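Local coordinates for protein exodeoxyribonuclease III (Archaeoglobus fulgidus, PDB 2VOA) that probably cleaves DNA at abasic sites as a metal-dependent AP endonuclease of the exonuclease III family, at residues Ser139-Cys144 against Leu221-Leu226. The protein carries 1 engineered substitution. Numbering follows the deposited sequence. Where two conformers were deposited one is given.
Sequences SFAVWC and LATPPL
Trp143 and Leu221 form an antiparallel hydrogen-bonded pair, with Trp143 N to Leu221 O at 2.8 Å and Leu221 N to Trp143 O at 2.7 Å, and Val142 faces Ala222 in the non-hydrogen-bonded pair that follows. Thr223 N still reaches Ala141 O, at 3.0 Å, but there segment 221-226 turns into the short helix 224-227 and the side chain of Thr223 takes over the pairing. Its OG1 sits between the backbone N and the carbonyl carbon (chi1 51°), and from that position it donates to Ser139 O at 2.6 Å, in the plane of that carbonyl, while accepting the N-H of Ala141 at 3.1 Å. CG2 of the same residue rests on Ala141 CB.

Two CH-pi contacts lie at opposite ends of the pairing. Leu221 runs alongside Trp143 and lays CD2 over one face of the indole, 4.0 Å from the centroid of the six-membered ring and 20° off its normal. Leu226 crosses Phe140 at about a right angle and sets CD1 over the ring centre, 4.2 Å from the centroid, as Pro225 CB comes up in plane at the ring edge.

Beyond the pair, Trp143 NE1 is held by Thr104 OG1, and helix 170-180 packs on both Trp143 and Leu221; Val142, pointing the other way, meets Ile4 of strand 2-8. This places the contact inside one of the two sheets of the DNase I-like sandwich, the Val142 side directed to the partner sheet. The chemistry implies that one hydroxyl, used as both donor and acceptor, satisfies a buried N-H and a carbonyl and carries the strand pairing past the point where the backbone leaves the sheet.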
loop_
_atom_site.group_PDB
_atom_site.type_symbol
_atom_site.label_atom_id
_atom_site.label_comp_id
_atom_site.label_asym_id
_atom_site.label_seq_id
_atom_site.Cartn_x
_atom_site.Cartn_y
_atom_site.Cartn_z
ATOM N N SER A 139 31.117 -29.704 12.346
ATOM C CA SER A 139 29.694 -29.763 12.720
ATOM C C SER A 139 28.829 -29.258 11.574
ATOM O O SER A 139 29.340 -28.701 10.599
ATOM C CB SER A 139 29.403 -28.894 13.959
ATOM O OG SER A 139 29.323 -27.491 13.648
ATOM N N PHE A 140 27.517 -29.442 11.706
ATOM C CA PHE A 140 26.562 -28.822 10.792
ATOM C C PHE A 140 26.312 -27.362 11.158
ATOM O O PHE A 140 25.760 -27.060 12.221
ATOM C CB PHE A 140 25.207 -29.530 10.832
ATOM C CG PHE A 140 25.200 -30.931 10.283
ATOM C CD1 PHE A 140 24.049 -31.715 10.455
ATOM C CD2 PHE A 140 26.282 -31.466 9.587
ATOM C CE1 PHE A 140 23.983 -33.030 9.950
ATOM C CE2 PHE A 140 26.236 -32.794 9.079
ATOM C CZ PHE A 140 25.079 -33.577 9.272
ATOM N N ALA A 141 26.724 -26.464 10.272
ATOM C CA ALA A 141 26.433 -25.048 10.401
ATOM C C ALA A 141 26.089 -24.471 9.038
ATOM O O ALA A 141 26.591 -24.947 8.007
ATOM C CB ALA A 141 27.612 -24.285 11.014
ATOM N N VAL A 142 25.211 -23.476 9.054
ATOM C CA VAL A 142 24.835 -22.735 7.845
ATOM C C VAL A 142 24.992 -21.248 8.130
ATOM O O VAL A 142 24.476 -20.745 9.136
ATOM C CB VAL A 142 23.374 -23.067 7.355
ATOM C CG1 VAL A 142 23.153 -24.555 7.209
ATOM C CG2 VAL A 142 22.283 -22.460 8.252
ATOM N N TRP A 143 25.712 -20.560 7.245
ATOM C CA TRP A 143 25.785 -19.112 7.252
ATOM C C TRP A 143 24.966 -18.744 6.033
ATOM O O TRP A 143 25.261 -19.182 4.909
ATOM C CB TRP A 143 27.241 -18.656 7.185
ATOM C CG TRP A 143 27.453 -17.254 6.740
ATOM C CD1 TRP A 143 26.694 -16.140 7.042
ATOM C CD2 TRP A 143 28.531 -16.798 5.916
ATOM N NE1 TRP A 143 27.248 -15.018 6.428
ATOM C CE2 TRP A 143 28.349 -15.407 5.713
ATOM C CE3 TRP A 143 29.610 -17.440 5.292
ATOM C CZ2 TRP A 143 29.226 -14.637 4.916
ATOM C CZ3 TRP A 143 30.476 -16.678 4.479
ATOM C CH2 TRP A 143 30.270 -15.284 4.312
ATOM N N CYS A 144 23.864 -18.034 6.314
ATOM C CA CYS A 144 22.861 -17.558 5.333
ATOM C C CYS A 144 22.849 -16.046 5.261
ATOM O O CYS A 144 23.306 -15.368 6.190
ATOM C CB CYS A 144 21.453 -17.964 5.762
ATOM S SG CYS A 144 21.038 -19.706 5.644
ATOM N N LEU A 221 25.515 -20.866 2.775
ATOM C CA LEU A 221 26.850 -21.454 2.849
ATOM C C LEU A 221 26.840 -22.510 3.931
ATOM O O LEU A 221 26.454 -22.224 5.057
ATOM C CB LEU A 221 27.897 -20.385 3.175
ATOM C CG LEU A 221 28.176 -19.221 2.207
ATOM C CD1 LEU A 221 28.082 -19.639 0.756
ATOM C CD2 LEU A 221 27.263 -18.091 2.434
ATOM N N ALA A 222 27.226 -23.732 3.579
ATOM C CA ALA A 222 27.154 -24.829 4.546
ATOM C C ALA A 222 28.553 -25.373 4.847
ATOM O O ALA A 222 29.443 -25.386 3.974
ATOM C CB ALA A 222 26.253 -25.943 3.994
ATOM N N THR A 223 28.762 -25.832 6.084
ATOM C CA THR A 223 30.040 -26.441 6.434
ATOM C C THR A 223 30.180 -27.742 5.650
ATOM O O THR A 223 29.172 -28.272 5.173
ATOM C CB THR A 223 30.105 -26.772 7.942
ATOM O OG1 THR A 223 28.930 -27.512 8.322
ATOM C CG2 THR A 223 30.250 -25.484 8.755
ATOM N N PRO A 224 31.424 -28.237 5.460
ATOM C CA PRO A 224 31.584 -29.429 4.601
ATOM C C PRO A 224 30.671 -30.652 4.869
ATOM O O PRO A 224 30.106 -31.171 3.907
ATOM C CB PRO A 224 33.079 -29.773 4.700
ATOM C CG PRO A 224 33.750 -28.469 5.152
ATOM C CD PRO A 224 32.710 -27.710 5.958
ATOM N N PRO A 225 30.489 -31.082 6.146
ATOM C CA PRO A 225 29.687 -32.291 6.385
ATOM C C PRO A 225 28.207 -32.077 6.063
ATOM O O PRO A 225 27.530 -33.024 5.662
ATOM C CB PRO A 225 29.864 -32.577 7.886
ATOM C CG PRO A 225 30.650 -31.492 8.447
ATOM C CD PRO A 225 30.978 -30.484 7.407
ATOM N N LEU A 226 27.720 -30.854 6.240
ATOM C CA LEU A 226 26.358 -30.519 5.860
ATOM C C LEU A 226 26.217 -30.347 4.338
ATOM O O LEU A 226 25.262 -30.856 3.725
ATOM C CB LEU A 226 25.888 -29.276 6.614
ATOM C CG LEU A 226 24.440 -28.884 6.325
ATOM C CD1 LEU A 226 23.482 -30.090 6.609
ATOM C CD2 LEU A 226 24.029 -27.647 7.120
#